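Local coordinates for uncharacterized protein (PDB 4XE7) that probably polymerises into actin-like filaments in a nucleotide-dependent way, as other ParM proteins do when they move plasmid copies apart before cell division, at residues K30-S35 / I213-I218; P39-E44 / R103-V108; E222-E227 / A364-V369; L237-S242 / L262-Y267; E294-T299 / V327-V332. All blocks are in the same frame, centred on the assembly; numbering follows the deposited sequence.

Two domains of the actin-like fold carry these five contacts. Contacts 1 and 2 share strand 33-45 of the eight-stranded mixed sheet; their centres are about 32 Å apart, on opposite sides of the chain's centre, and contact 2 is nested in the loop that contact 1 closes. Contacts 3 and 4 belong to the five-stranded sheet, about 23 Å apart between centres, and touch where Val369 CG1 meets Leu237 CD1 at 4.3 Å. Contact 3 follows contact 1 in sequence and encloses contacts 4 and 5. Contact 5 is peripheral, about 40 Å from contact 3 between centres. Contact 1 joins the loop before strand 33-45 to the tip of hairpin 211-220, spanning parts far apart in sequence.

Contact 1: residues K30-S35 / I213-I218; sequences KGNIES and IVNGEI
Asn32 and Asn215 lie side by side and point the same way, with their amide planes turned 52° from each other. The two carboxamides do not pair; each reaches a backbone group of the opposite segment. Asn32 OD1 accepts from Asn215 N at 2.9 Å, the donor standing somewhat tilted from the plane of the Asn32 carbonyl. In exchange, Asn215 ND2 donates to Lys30 O at 2.9 Å, and this acceptor lies in the amide plane of Asn215. Although the CB of Asn215 leaves the backbone away from residues 30-35, its first torsion (CG beside the backbone N, chi1 -64°) folds the amide back across. The same Lys30 O also receives the CA-H of Asn215, at 3.2 Å from Asn215 CA.

A third bond runs from Gly216 N to Gly31 O, 2.9 Å long and almost straight at the hydrogen (170°), though the donor sits above the carbonyl plane. Gly31, bare of any side chain, lets the type I' turn Val214-Glu217 come close, with Gly31 CA 4.2 Å from Asn215 CA. Below this polar layer the two isoleucines cross at about a right angle, Ile33 CG1 resting 3.9 Å from Ile213 CB, while a water links Ile33 N to Ile213 O.

The turn is the tip of the hairpin formed by strands 211-214 and 217-220, and it meets the loop leading into strand 33-45. Neighbouring strand 21-27 packs on both isoleucines through Leu27, and helix 402-418 flanks them with Arg405 against Ile33 and Leu412 against Ile213.

Contact 2: residues P39-E44 / R103-V108; sequences PTVIAE and RQEPTV
With CG1 of Val41 set opposite its own backbone N (chi1 -179°) and CG of Glu105 turned beside its N (chi1 -67°), the two side chains run alongside each other in the same direction. Val41 CG2 then rests 3.8 Å from Glu105 CG, and Val41 CG1 also meets the CB of Arg103 at 4.0 Å. The aliphatic part of Glu105 thus covers the valine while its carboxylate turns to Arg103: Glu105 OE1 lies 3.0 Å from Arg103 NE in a salt bridge that enters from above the carboxylate plane yet lies in the plane of the guanidinium.

Between the two segments a single antiparallel bridge joins Ile42 to Gln104, a hydrogen-bonded pair. Gln104 N bonds to Ile42 O nearly along the C=O axis, at an unusually short 2.6 Å whose exact value carries little weight, and Ile42 N returns a bond of 3.1 Å to Gln104 O; the two together define the pair. Further along, Thr40 CG2 packs at 3.8 Å on Pro106 CG.

Residues 103-106 therefore lie as an added edge against strand 33-45, whose other neighbour here is strand 90-93. Chemically, the pairing rests on backbone polarity, with apolar methylenes filling in around it. At the polar end, Gln104 OE1 is taken by Lys124, and Gln104 NE2 meets Glu44 through two waters, one donating to Glu44 OE2, which implies a hydrated margin.

Contact 3: residues E222-E227 / A364-V369; sequences EGMDAE and ADKNIV
Lys366 NZ is gripped from several directions at once: it donates to Asp225 O at 3.1 Å, forms a salt bridge with Glu230, and has a long ion pair with Glu227 OE1 at 3.8 Å. The bond to Asp225 O comes from above the carbonyl plane, 40° out of it, so the ammonium does not use a lone-pair direction. Asp225 O and Glu227 OE1 are themselves only 3.1 Å apart, two acceptors whose mutual repulsion the lysine charge would be expected to ease. Glu227 reaches its place by a bend at chi2, and its side chain crosses that of Lys366 at about a right angle.

The lysine chain is kinked as well, at chi2 and chi4, which brings its CE 3.6 Å from Met224 CG while the nitrogen continues to the carbonyl. Lys366 opens strand 366-370 of the five-stranded mixed sheet, where it lies parallel to strand 232-237 on one side and to strand 390-391 on the other. This is a central sheet of an actin-like domain, and the loop 222-227 comes before strand 232-237 and passes over the start of the lysine's strand.

Met224 carries the apolar half. With CG opposite its backbone N (chi1 -170°), the chain extends over the sheet until it bends at chi3, and Met224 SD meets Ile368 CD1 at 3.8 Å, the two side chains crossing at about a right angle. Helix 205-210 covers this pair, with Val206 and Leu210 on the methionine and Ile209 on the isoleucine, and Ile391 of strand 390-391 touches both.

Contact 4: residues L237-S242 / L262-Y267; sequences LGAGTS and LGTNKY
Leu262 O accepts Ser242 OG at 2.5 Å, in the carbonyl plane and short enough that the exact length deserves reserve, and takes a second donor from a water that also donates to Gly238 O. Ser242 OG has a further partner in Gln351 of helix 337-362. Next comes Gly263, which carries no side chain and lies close against the facing loop, Gly263 CA being 3.2 Å from Ala239 O in a CA-H...O contact. Thr264 N then donates to Gly238 O at 3.3 Å, on a lone pair, while its OG1, held between backbone N and carbonyl carbon (chi1 55°), lies against Ala239 CA at 3.4 Å. Asn265 N follows with a 2.8 Å bond to Ala239 O, and the side chain of Asn265 folds back so that OD1 sits 3.4 Å from Ala239 CB.

The loop 237-242, with its glycine-rich Leu-Gly-Ala-Gly-Thr-Ser sequence between two strands, is consistent with the second phosphate loop of the actin fold, empty of nucleotide in this apo form. Carbonyls of Gly238 and Ala239 meet the amides of Thr264 and Asn265, where the chain leads into helix 265-279, so its partial positive charge may favour them; the contact is chiefly one of backbone donors and acceptors.

Contact 5: residues E294-T299 / V327-V332; sequences ESPFKT and VKWGPV
Trp329 can be followed outward from its CB, which lies 3.9 Å from Pro296 CB. Its CG comes nearer still, 3.7 Å from the same proline carbon. Over the six-membered ring the proline continues, with Pro296 CD 3.7 Å from the ring centroid and only 9° off the normal, a CH-pi contact on the ring face. Farther out along the six-membered ring the neighbours are backbone atoms: Trp329 CZ2 is 3.5 Å from Ser295 CA, and Trp329 CH2 meets Glu294 O at 3.5 Å, both obliquely. The first torsion accounts for this reach, since CG stands opposite the backbone N (chi1 -168°) and the indole is thrown across the whole run from Glu294 to Pro296.

Beside it, Val327 comes from the opposite direction to Phe297: its CG2 lies 3.8 Å from Phe297 CE2, at the ring edge and near its plane. Phe279 of helix 265-279 adds an edge-to-face contact with the indole. Helix 300-317, whose start is capped by Thr299, borders the phenylalanine and valine through Leu307.

Trp329 ends the first strand of a small antiparallel beta hairpin, strands 326-329 and 332-335 joined by a type II' turn with Gly330 and Pro331, and the contact fastens this hairpin onto the loop between helices 283-289 and 300-317.

Contact 1: residues K30-S35 / I213-I218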
# COMPACT_ATOMS: atom_id res chain seq x y z
N LYS A 30 -13.09 -1.78 16.07
CA LYS A 30 -13.76 -0.49 16.25
C LYS A 30 -14.48 -0.09 14.96
O LYS A 30 -15.02 1.01 14.85
CB LYS A 30 -12.75 0.57 16.69
CG LYS A 30 -11.87 0.10 17.83
CD LYS A 30 -11.64 1.14 18.92
CE LYS A 30 -10.30 1.82 18.77
NZ LYS A 30 -10.23 2.57 17.49
N GLY A 31 -14.51 -0.99 13.98
CA GLY A 31 -15.18 -0.73 12.71
C GLY A 31 -14.44 0.26 11.81
O GLY A 31 -15.03 0.83 10.89
N ASN A 32 -13.15 0.47 12.10
CA ASN A 32 -12.32 1.32 11.25
C ASN A 32 -11.55 0.48 10.24
O ASN A 32 -11.35 -0.73 10.44
CB ASN A 32 -11.33 2.14 12.08
CG ASN A 32 -12.02 3.15 12.96
OD1 ASN A 32 -13.05 3.73 12.59
ND2 ASN A 32 -11.45 3.39 14.14
N ILE A 33 -11.11 1.12 9.15
CA ILE A 33 -10.31 0.44 8.14
C ILE A 33 -8.88 0.30 8.64
O ILE A 33 -8.25 1.29 8.98
CB ILE A 33 -10.32 1.19 6.79
CG1 ILE A 33 -11.76 1.33 6.30
CG2 ILE A 33 -9.43 0.46 5.74
CD1 ILE A 33 -11.91 2.09 5.02
N GLU A 34 -8.39 -0.93 8.68
CA GLU A 34 -7.01 -1.23 9.07
C GLU A 34 -6.28 -1.91 7.90
O GLU A 34 -6.83 -2.80 7.25
CB GLU A 34 -7.01 -2.12 10.33
CG GLU A 34 -5.66 -2.31 10.98
CD GLU A 34 -5.78 -2.78 12.42
OE1 GLU A 34 -6.63 -2.25 13.16
OE2 GLU A 34 -5.03 -3.70 12.82
N SER A 35 -5.06 -1.49 7.62
CA SER A 35 -4.33 -1.99 6.46
C SER A 35 -2.89 -2.33 6.77
O SER A 35 -2.23 -1.65 7.59
CB SER A 35 -4.34 -0.97 5.32
OG SER A 35 -5.66 -0.70 4.90
N ILE A 213 -14.76 4.32 5.65
CA ILE A 213 -15.57 3.61 6.64
C ILE A 213 -15.04 3.97 8.02
O ILE A 213 -13.89 3.68 8.34
CB ILE A 213 -15.54 2.08 6.44
CG1 ILE A 213 -15.88 1.70 4.99
CG2 ILE A 213 -16.48 1.39 7.44
CD1 ILE A 213 -15.75 0.18 4.72
N VAL A 214 -15.86 4.62 8.83
CA VAL A 214 -15.42 5.07 10.15
C VAL A 214 -16.37 4.56 11.22
O VAL A 214 -17.55 4.92 11.24
CB VAL A 214 -15.29 6.62 10.20
CG1 VAL A 214 -14.78 7.11 11.58
CG2 VAL A 214 -14.35 7.11 9.09
N ASN A 215 -15.86 3.72 12.11
CA ASN A 215 -16.66 3.14 13.19
C ASN A 215 -17.92 2.50 12.64
O ASN A 215 -19.02 2.80 13.09
CB ASN A 215 -17.01 4.20 14.25
CG ASN A 215 -15.78 4.75 14.98
OD1 ASN A 215 -15.58 5.95 15.05
ND2 ASN A 215 -14.95 3.86 15.50
N GLY A 216 -17.75 1.63 11.64
CA GLY A 216 -18.87 0.93 11.03
C GLY A 216 -19.71 1.72 10.02
O GLY A 216 -20.58 1.15 9.37
N GLU A 217 -19.47 3.01 9.87
CA GLU A 217 -20.30 3.80 8.96
C GLU A 217 -19.60 4.17 7.66
O GLU A 217 -18.48 4.67 7.68
CB GLU A 217 -20.79 5.09 9.64
CG GLU A 217 -21.71 4.85 10.82
CD GLU A 217 -23.13 4.47 10.42
OE1 GLU A 217 -23.49 4.60 9.22
OE2 GLU A 217 -23.90 4.06 11.31
N ILE A 218 -20.27 3.92 6.54
CA ILE A 218 -19.85 4.49 5.27
C ILE A 218 -20.12 5.98 5.27
O ILE A 218 -21.25 6.41 5.45
CB ILE A 218 -20.57 3.87 4.08
CG1 ILE A 218 -20.22 2.39 3.97
CG2 ILE A 218 -20.20 4.59 2.81
CD1 ILE A 218 -21.01 1.66 2.92
O HOH W 1 -11.41 3.99 9.24

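Contact 2: residues P39-E44 / R103-V108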
# COMPACT_ATOMS: atom_id res chain seq x y z
N PRO A 39 5.12 -8.46 1.89
CA PRO A 39 5.84 -8.60 0.62
C PRO A 39 5.68 -10.02 0.05
O PRO A 39 5.62 -11.03 0.78
CB PRO A 39 7.30 -8.32 1.01
CG PRO A 39 7.24 -7.63 2.35
CD PRO A 39 6.01 -8.16 3.02
N THR A 40 5.60 -10.08 -1.27
CA THR A 40 5.32 -11.33 -1.96
C THR A 40 6.61 -12.15 -2.09
O THR A 40 7.22 -12.26 -3.16
CB THR A 40 4.69 -11.03 -3.31
OG1 THR A 40 3.59 -10.13 -3.09
CG2 THR A 40 4.18 -12.31 -3.98
N VAL A 41 7.00 -12.70 -0.95
CA VAL A 41 8.23 -13.45 -0.83
C VAL A 41 7.97 -14.63 0.09
O VAL A 41 7.50 -14.44 1.22
CB VAL A 41 9.37 -12.62 -0.23
CG1 VAL A 41 10.62 -13.46 -0.15
CG2 VAL A 41 9.62 -11.36 -1.05
N ILE A 42 8.25 -15.83 -0.39
CA ILE A 42 8.11 -17.01 0.46
C ILE A 42 9.39 -17.85 0.44
O ILE A 42 10.22 -17.72 -0.46
CB ILE A 42 6.89 -17.86 0.05
CG1 ILE A 42 7.14 -18.56 -1.29
CG2 ILE A 42 5.61 -16.99 0.01
CD1 ILE A 42 5.99 -19.44 -1.75
N ALA A 43 9.56 -18.70 1.45
CA ALA A 43 10.72 -19.59 1.56
C ALA A 43 10.32 -20.83 2.35
O ALA A 43 9.66 -20.72 3.38
CB ALA A 43 11.91 -18.86 2.22
N GLU A 44 10.72 -22.02 1.87
CA GLU A 44 10.41 -23.27 2.56
C GLU A 44 10.98 -23.25 3.99
O GLU A 44 12.09 -22.77 4.22
CB GLU A 44 10.95 -24.48 1.78
CG GLU A 44 10.24 -24.74 0.42
CD GLU A 44 10.59 -26.11 -0.19
OE1 GLU A 44 11.22 -26.95 0.49
OE2 GLU A 44 10.19 -26.37 -1.35
N ARG A 103 14.80 -18.21 -0.96
CA ARG A 103 13.53 -17.50 -1.08
C ARG A 103 12.99 -17.61 -2.50
O ARG A 103 13.74 -17.77 -3.47
CB ARG A 103 13.68 -16.04 -0.69
CG ARG A 103 14.47 -15.20 -1.66
CD ARG A 103 14.62 -13.79 -1.12
NE ARG A 103 15.60 -12.99 -1.85
CZ ARG A 103 16.89 -12.91 -1.52
NH1 ARG A 103 17.36 -13.60 -0.49
NH2 ARG A 103 17.70 -12.15 -2.24
N GLN A 104 11.66 -17.54 -2.62
CA GLN A 104 11.01 -17.55 -3.92
C GLN A 104 10.24 -16.26 -4.11
O GLN A 104 9.49 -15.84 -3.23
CB GLN A 104 10.10 -18.77 -4.04
CG GLN A 104 10.82 -20.09 -3.74
CD GLN A 104 9.94 -21.31 -3.93
OE1 GLN A 104 9.16 -21.40 -4.88
NE2 GLN A 104 10.04 -22.26 -3.01
N GLU A 105 10.44 -15.62 -5.26
CA GLU A 105 9.80 -14.34 -5.59
C GLU A 105 9.18 -14.39 -6.99
O GLU A 105 9.54 -15.25 -7.80
CB GLU A 105 10.82 -13.19 -5.47
CG GLU A 105 11.28 -12.93 -4.04
CD GLU A 105 12.46 -11.97 -3.93
OE1 GLU A 105 13.62 -12.42 -3.98
OE2 GLU A 105 12.22 -10.75 -3.76
N PRO A 106 8.24 -13.47 -7.28
CA PRO A 106 7.72 -13.46 -8.65
C PRO A 106 8.80 -13.04 -9.65
O PRO A 106 9.58 -12.15 -9.37
CB PRO A 106 6.59 -12.43 -8.58
CG PRO A 106 6.25 -12.32 -7.11
CD PRO A 106 7.56 -12.48 -6.42
N THR A 107 8.85 -13.71 -10.80
CA THR A 107 9.75 -13.31 -11.86
C THR A 107 8.97 -12.97 -13.13
O THR A 107 7.74 -13.00 -13.15
CB THR A 107 10.80 -14.40 -12.17
OG1 THR A 107 10.14 -15.62 -12.53
CG2 THR A 107 11.70 -14.63 -10.96
N VAL A 108 9.71 -12.64 -14.19
CA VAL A 108 9.13 -12.11 -15.42
C VAL A 108 9.89 -12.58 -16.67
O VAL A 108 11.01 -12.13 -16.92
CB VAL A 108 9.11 -10.56 -15.39
CG1 VAL A 108 8.54 -10.04 -16.66
CG2 VAL A 108 8.29 -10.02 -14.21
O HOH W 2 12.20 -22.07 -0.89
O HOH W 3 8.85 -25.00 -3.08

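Contact 3: residues E222-E227 / A364-V369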
# COMPACT_ATOMS: atom_id res chain seq x y z
N GLU A 222 -15.36 14.31 1.59
CA GLU A 222 -15.53 15.57 0.88
C GLU A 222 -14.32 15.80 -0.01
O GLU A 222 -13.18 15.62 0.42
CB GLU A 222 -15.73 16.73 1.86
CG GLU A 222 -16.94 17.57 1.53
CD GLU A 222 -18.23 16.78 1.63
OE1 GLU A 222 -18.76 16.63 2.76
OE2 GLU A 222 -18.72 16.29 0.58
N GLY A 223 -14.57 16.18 -1.26
CA GLY A 223 -13.49 16.41 -2.19
C GLY A 223 -13.88 16.24 -3.64
O GLY A 223 -13.60 17.10 -4.47
N MET A 224 -14.54 15.13 -3.95
CA MET A 224 -14.94 14.88 -5.33
C MET A 224 -16.44 14.70 -5.46
O MET A 224 -17.04 13.87 -4.77
CB MET A 224 -14.22 13.64 -5.88
CG MET A 224 -14.39 13.45 -7.37
SD MET A 224 -13.33 12.14 -8.02
CE MET A 224 -14.47 10.77 -8.14
N ASP A 225 -17.04 15.48 -6.35
CA ASP A 225 -18.47 15.37 -6.62
C ASP A 225 -18.69 14.54 -7.88
O ASP A 225 -18.62 15.04 -9.00
CB ASP A 225 -19.10 16.76 -6.78
CG ASP A 225 -19.06 17.56 -5.49
OD1 ASP A 225 -18.87 18.79 -5.57
OD2 ASP A 225 -19.21 16.96 -4.41
N ALA A 226 -18.95 13.25 -7.66
CA ALA A 226 -18.96 12.26 -8.74
C ALA A 226 -20.30 12.19 -9.45
O ALA A 226 -21.35 12.09 -8.82
CB ALA A 226 -18.61 10.89 -8.18
N GLU A 227 -20.25 12.25 -10.78
CA GLU A 227 -21.40 11.93 -11.61
C GLU A 227 -21.12 10.60 -12.30
O GLU A 227 -20.00 10.35 -12.74
CB GLU A 227 -21.70 13.02 -12.64
CG GLU A 227 -22.43 14.23 -12.08
CD GLU A 227 -21.57 15.06 -11.14
OE1 GLU A 227 -20.43 15.41 -11.52
OE2 GLU A 227 -22.04 15.36 -10.02
N ALA A 364 -10.29 14.35 -19.62
CA ALA A 364 -10.92 13.64 -18.50
C ALA A 364 -11.86 14.58 -17.74
O ALA A 364 -11.62 15.78 -17.65
CB ALA A 364 -9.86 13.07 -17.56
N ASP A 365 -12.94 14.03 -17.20
CA ASP A 365 -13.91 14.83 -16.46
C ASP A 365 -13.35 15.20 -15.11
O ASP A 365 -13.51 16.33 -14.63
CB ASP A 365 -15.23 14.07 -16.31
CG ASP A 365 -15.93 13.86 -17.63
OD1 ASP A 365 -16.04 14.84 -18.40
OD2 ASP A 365 -16.35 12.71 -17.91
N LYS A 366 -12.68 14.23 -14.51
CA LYS A 366 -11.99 14.44 -13.25
C LYS A 366 -10.50 14.15 -13.43
O LYS A 366 -10.12 13.15 -14.03
CB LYS A 366 -12.59 13.53 -12.17
CG LYS A 366 -14.04 13.83 -11.83
CD LYS A 366 -14.15 15.10 -11.00
CE LYS A 366 -15.52 15.23 -10.32
NZ LYS A 366 -16.62 15.26 -11.31
N ASN A 367 -9.65 15.03 -12.93
CA ASN A 367 -8.23 14.75 -12.96
C ASN A 367 -7.71 14.50 -11.53
O ASN A 367 -7.67 15.42 -10.72
CB ASN A 367 -7.48 15.89 -13.65
CG ASN A 367 -6.09 15.48 -14.14
OD1 ASN A 367 -5.76 14.29 -14.18
ND2 ASN A 367 -5.26 16.47 -14.48
N ILE A 368 -7.35 13.25 -11.24
CA ILE A 368 -7.04 12.83 -9.88
C ILE A 368 -5.56 12.53 -9.67
O ILE A 368 -4.93 11.93 -10.53
CB ILE A 368 -7.87 11.58 -9.50
CG1 ILE A 368 -9.34 11.81 -9.84
CG2 ILE A 368 -7.67 11.23 -8.03
CD1 ILE A 368 -10.25 10.60 -9.60
N VAL A 369 -5.00 12.96 -8.52
CA VAL A 369 -3.63 12.59 -8.17
C VAL A 369 -3.63 11.69 -6.94
O VAL A 369 -4.43 11.87 -6.03
CB VAL A 369 -2.73 13.81 -7.91
CG1 VAL A 369 -2.53 14.60 -9.19
CG2 VAL A 369 -3.29 14.72 -6.78

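Contact 4: residues L237-S242 / L262-Y267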
# COMPACT_ATOMS: atom_id res chain seq x y z
N LEU A 237 1.61 9.30 -8.56
CA LEU A 237 2.92 9.97 -8.46
C LEU A 237 3.85 9.23 -7.50
O LEU A 237 3.65 9.26 -6.27
CB LEU A 237 2.75 11.43 -8.01
CG LEU A 237 1.61 12.15 -8.72
CD1 LEU A 237 1.52 13.61 -8.30
CD2 LEU A 237 1.80 12.02 -10.23
N GLY A 238 4.86 8.55 -8.04
CA GLY A 238 5.73 7.71 -7.23
C GLY A 238 7.15 8.25 -7.06
O GLY A 238 7.45 9.37 -7.45
N ALA A 239 8.03 7.42 -6.50
CA ALA A 239 9.39 7.85 -6.18
C ALA A 239 10.26 7.97 -7.44
O ALA A 239 11.04 8.92 -7.58
CB ALA A 239 10.04 6.89 -5.18
N GLY A 240 10.10 7.03 -8.36
CA GLY A 240 10.93 6.98 -9.56
C GLY A 240 10.14 7.18 -10.84
O GLY A 240 10.70 7.43 -11.89
N THR A 241 8.82 7.07 -10.76
CA THR A 241 7.98 7.15 -11.94
C THR A 241 6.65 7.81 -11.61
O THR A 241 6.23 7.85 -10.45
CB THR A 241 7.64 5.75 -12.54
OG1 THR A 241 6.95 4.97 -11.55
CG2 THR A 241 8.88 5.01 -13.01
N SER A 242 5.98 8.28 -12.65
CA SER A 242 4.59 8.71 -12.55
C SER A 242 3.76 7.90 -13.54
O SER A 242 4.17 7.71 -14.70
CB SER A 242 4.46 10.21 -12.83
OG SER A 242 5.09 10.97 -11.82
N LEU A 262 9.16 10.77 -14.31
CA LEU A 262 9.02 11.91 -13.40
C LEU A 262 8.73 11.41 -11.97
O LEU A 262 7.59 11.08 -11.64
CB LEU A 262 7.92 12.86 -13.88
CG LEU A 262 7.72 14.14 -13.06
CD1 LEU A 262 9.02 14.95 -12.91
CD2 LEU A 262 6.63 15.04 -13.66
N GLY A 263 9.77 11.38 -11.14
CA GLY A 263 9.68 10.84 -9.79
C GLY A 263 10.06 11.88 -8.75
O GLY A 263 10.53 12.96 -9.12
N THR A 264 9.86 11.59 -7.47
CA THR A 264 10.36 12.48 -6.42
C THR A 264 11.85 12.30 -6.11
O THR A 264 12.48 13.20 -5.51
CB THR A 264 9.59 12.28 -5.09
OG1 THR A 264 9.66 10.89 -4.72
CG2 THR A 264 8.13 12.74 -5.24
N ASN A 265 12.41 11.16 -6.50
CA ASN A 265 13.78 10.78 -6.16
C ASN A 265 14.79 11.88 -6.41
O ASN A 265 15.50 12.31 -5.49
CB ASN A 265 14.21 9.51 -6.93
CG ASN A 265 13.67 8.23 -6.31
OD1 ASN A 265 13.19 8.23 -5.17
ND2 ASN A 265 13.75 7.14 -7.06
N LYS A 266 14.87 12.36 -7.65
CA LYS A 266 15.89 13.36 -7.96
C LYS A 266 15.69 14.68 -7.19
O LYS A 266 16.66 15.37 -6.91
CB LYS A 266 15.92 13.62 -9.46
CG LYS A 266 15.81 12.34 -10.27
CD LYS A 266 16.70 12.35 -11.49
CE LYS A 266 16.78 10.96 -12.11
NZ LYS A 266 17.57 10.97 -13.37
N TYR A 267 14.44 15.02 -6.85
CA TYR A 267 14.15 16.27 -6.14
C TYR A 267 14.58 16.17 -4.69
O TYR A 267 15.14 17.11 -4.11
CB TYR A 267 12.66 16.64 -6.24
CG TYR A 267 12.22 16.87 -7.66
CD1 TYR A 267 12.19 18.16 -8.21
CD2 TYR A 267 11.87 15.79 -8.49
CE1 TYR A 267 11.81 18.36 -9.55
CE2 TYR A 267 11.50 15.98 -9.81
CZ TYR A 267 11.46 17.27 -10.34
OH TYR A 267 11.09 17.44 -11.65
O HOH W 4 6.38 11.28 -9.00

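Contact 5: residues E294-T299 / V327-V332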
# COMPACT_ATOMS: atom_id res chain seq x y z
N GLU A 294 29.54 11.87 5.77
CA GLU A 294 28.24 11.59 6.40
C GLU A 294 27.26 12.76 6.30
O GLU A 294 27.64 13.88 5.93
CB GLU A 294 28.44 11.20 7.88
CG GLU A 294 29.00 9.80 8.09
CD GLU A 294 30.51 9.73 7.89
OE1 GLU A 294 31.15 10.77 7.63
OE2 GLU A 294 31.05 8.61 8.00
N SER A 295 26.00 12.50 6.63
CA SER A 295 24.92 13.44 6.40
C SER A 295 23.75 13.13 7.33
O SER A 295 23.68 12.03 7.86
CB SER A 295 24.47 13.38 4.94
OG SER A 295 23.83 12.16 4.65
N PRO A 296 22.85 14.10 7.55
CA PRO A 296 21.86 13.88 8.62
C PRO A 296 20.76 12.84 8.33
O PRO A 296 20.07 12.47 9.29
CB PRO A 296 21.24 15.27 8.82
CG PRO A 296 21.56 16.03 7.56
CD PRO A 296 22.86 15.50 7.08
N PHE A 297 20.58 12.38 7.09
CA PHE A 297 19.54 11.39 6.79
C PHE A 297 20.13 10.15 6.13
O PHE A 297 21.10 10.26 5.39
CB PHE A 297 18.45 11.98 5.87
CG PHE A 297 17.65 13.05 6.53
CD1 PHE A 297 16.61 12.71 7.38
CD2 PHE A 297 17.98 14.37 6.37
CE1 PHE A 297 15.89 13.69 8.03
CE2 PHE A 297 17.27 15.35 7.01
CZ PHE A 297 16.22 15.01 7.85
N LYS A 298 19.53 9.00 6.40
CA LYS A 298 20.01 7.71 5.92
C LYS A 298 19.62 7.43 4.48
O LYS A 298 20.44 7.00 3.66
CB LYS A 298 19.46 6.59 6.80
CG LYS A 298 20.27 6.29 8.06
CD LYS A 298 21.75 6.58 7.86
CE LYS A 298 22.59 5.33 8.16
NZ LYS A 298 22.30 4.73 9.50
N THR A 299 18.35 7.67 4.18
CA THR A 299 17.75 7.31 2.90
C THR A 299 16.72 8.37 2.57
O THR A 299 16.42 9.22 3.42
CB THR A 299 17.05 5.94 2.94
OG1 THR A 299 15.96 6.01 3.86
CG2 THR A 299 18.01 4.82 3.35
N VAL A 327 15.77 20.32 10.90
CA VAL A 327 16.56 19.10 10.96
C VAL A 327 17.48 19.12 12.16
O VAL A 327 18.11 20.15 12.43
CB VAL A 327 17.38 18.93 9.67
CG1 VAL A 327 18.34 17.76 9.79
CG2 VAL A 327 16.45 18.77 8.47
N LYS A 328 17.55 18.02 12.90
CA LYS A 328 18.53 17.90 13.97
C LYS A 328 19.59 16.90 13.54
O LYS A 328 19.28 15.76 13.21
CB LYS A 328 17.89 17.46 15.28
CG LYS A 328 18.81 17.66 16.48
CD LYS A 328 18.20 17.20 17.81
CE LYS A 328 18.45 15.72 18.08
NZ LYS A 328 18.12 15.32 19.48
N TRP A 329 20.84 17.36 13.49
CA TRP A 329 21.98 16.51 13.17
C TRP A 329 22.86 16.46 14.43
O TRP A 329 23.56 17.42 14.76
CB TRP A 329 22.74 17.04 11.95
CG TRP A 329 23.74 16.08 11.39
CD1 TRP A 329 23.95 14.79 11.77
CD2 TRP A 329 24.67 16.34 10.33
NE1 TRP A 329 24.95 14.22 11.02
CE2 TRP A 329 25.42 15.15 10.14
CE3 TRP A 329 24.96 17.45 9.54
CZ2 TRP A 329 26.43 15.05 9.18
CZ3 TRP A 329 25.97 17.36 8.59
CH2 TRP A 329 26.69 16.16 8.41
N GLY A 330 22.81 15.34 15.14
CA GLY A 330 23.38 15.29 16.47
C GLY A 330 22.68 16.37 17.28
O GLY A 330 21.46 16.49 17.19
N PRO A 331 23.45 17.18 18.02
CA PRO A 331 22.85 18.21 18.88
C PRO A 331 22.53 19.52 18.15
O PRO A 331 22.01 20.45 18.77
CB PRO A 331 23.94 18.45 19.92
CG PRO A 331 25.20 18.25 19.14
CD PRO A 331 24.91 17.15 18.16
N VAL A 332 22.85 19.60 16.86
CA VAL A 332 22.65 20.84 16.12
C VAL A 332 21.33 20.83 15.36
O VAL A 332 21.00 19.85 14.69
CB VAL A 332 23.80 21.11 15.13
CG1 VAL A 332 23.63 22.48 14.45
CG2 VAL A 332 25.13 21.07 15.87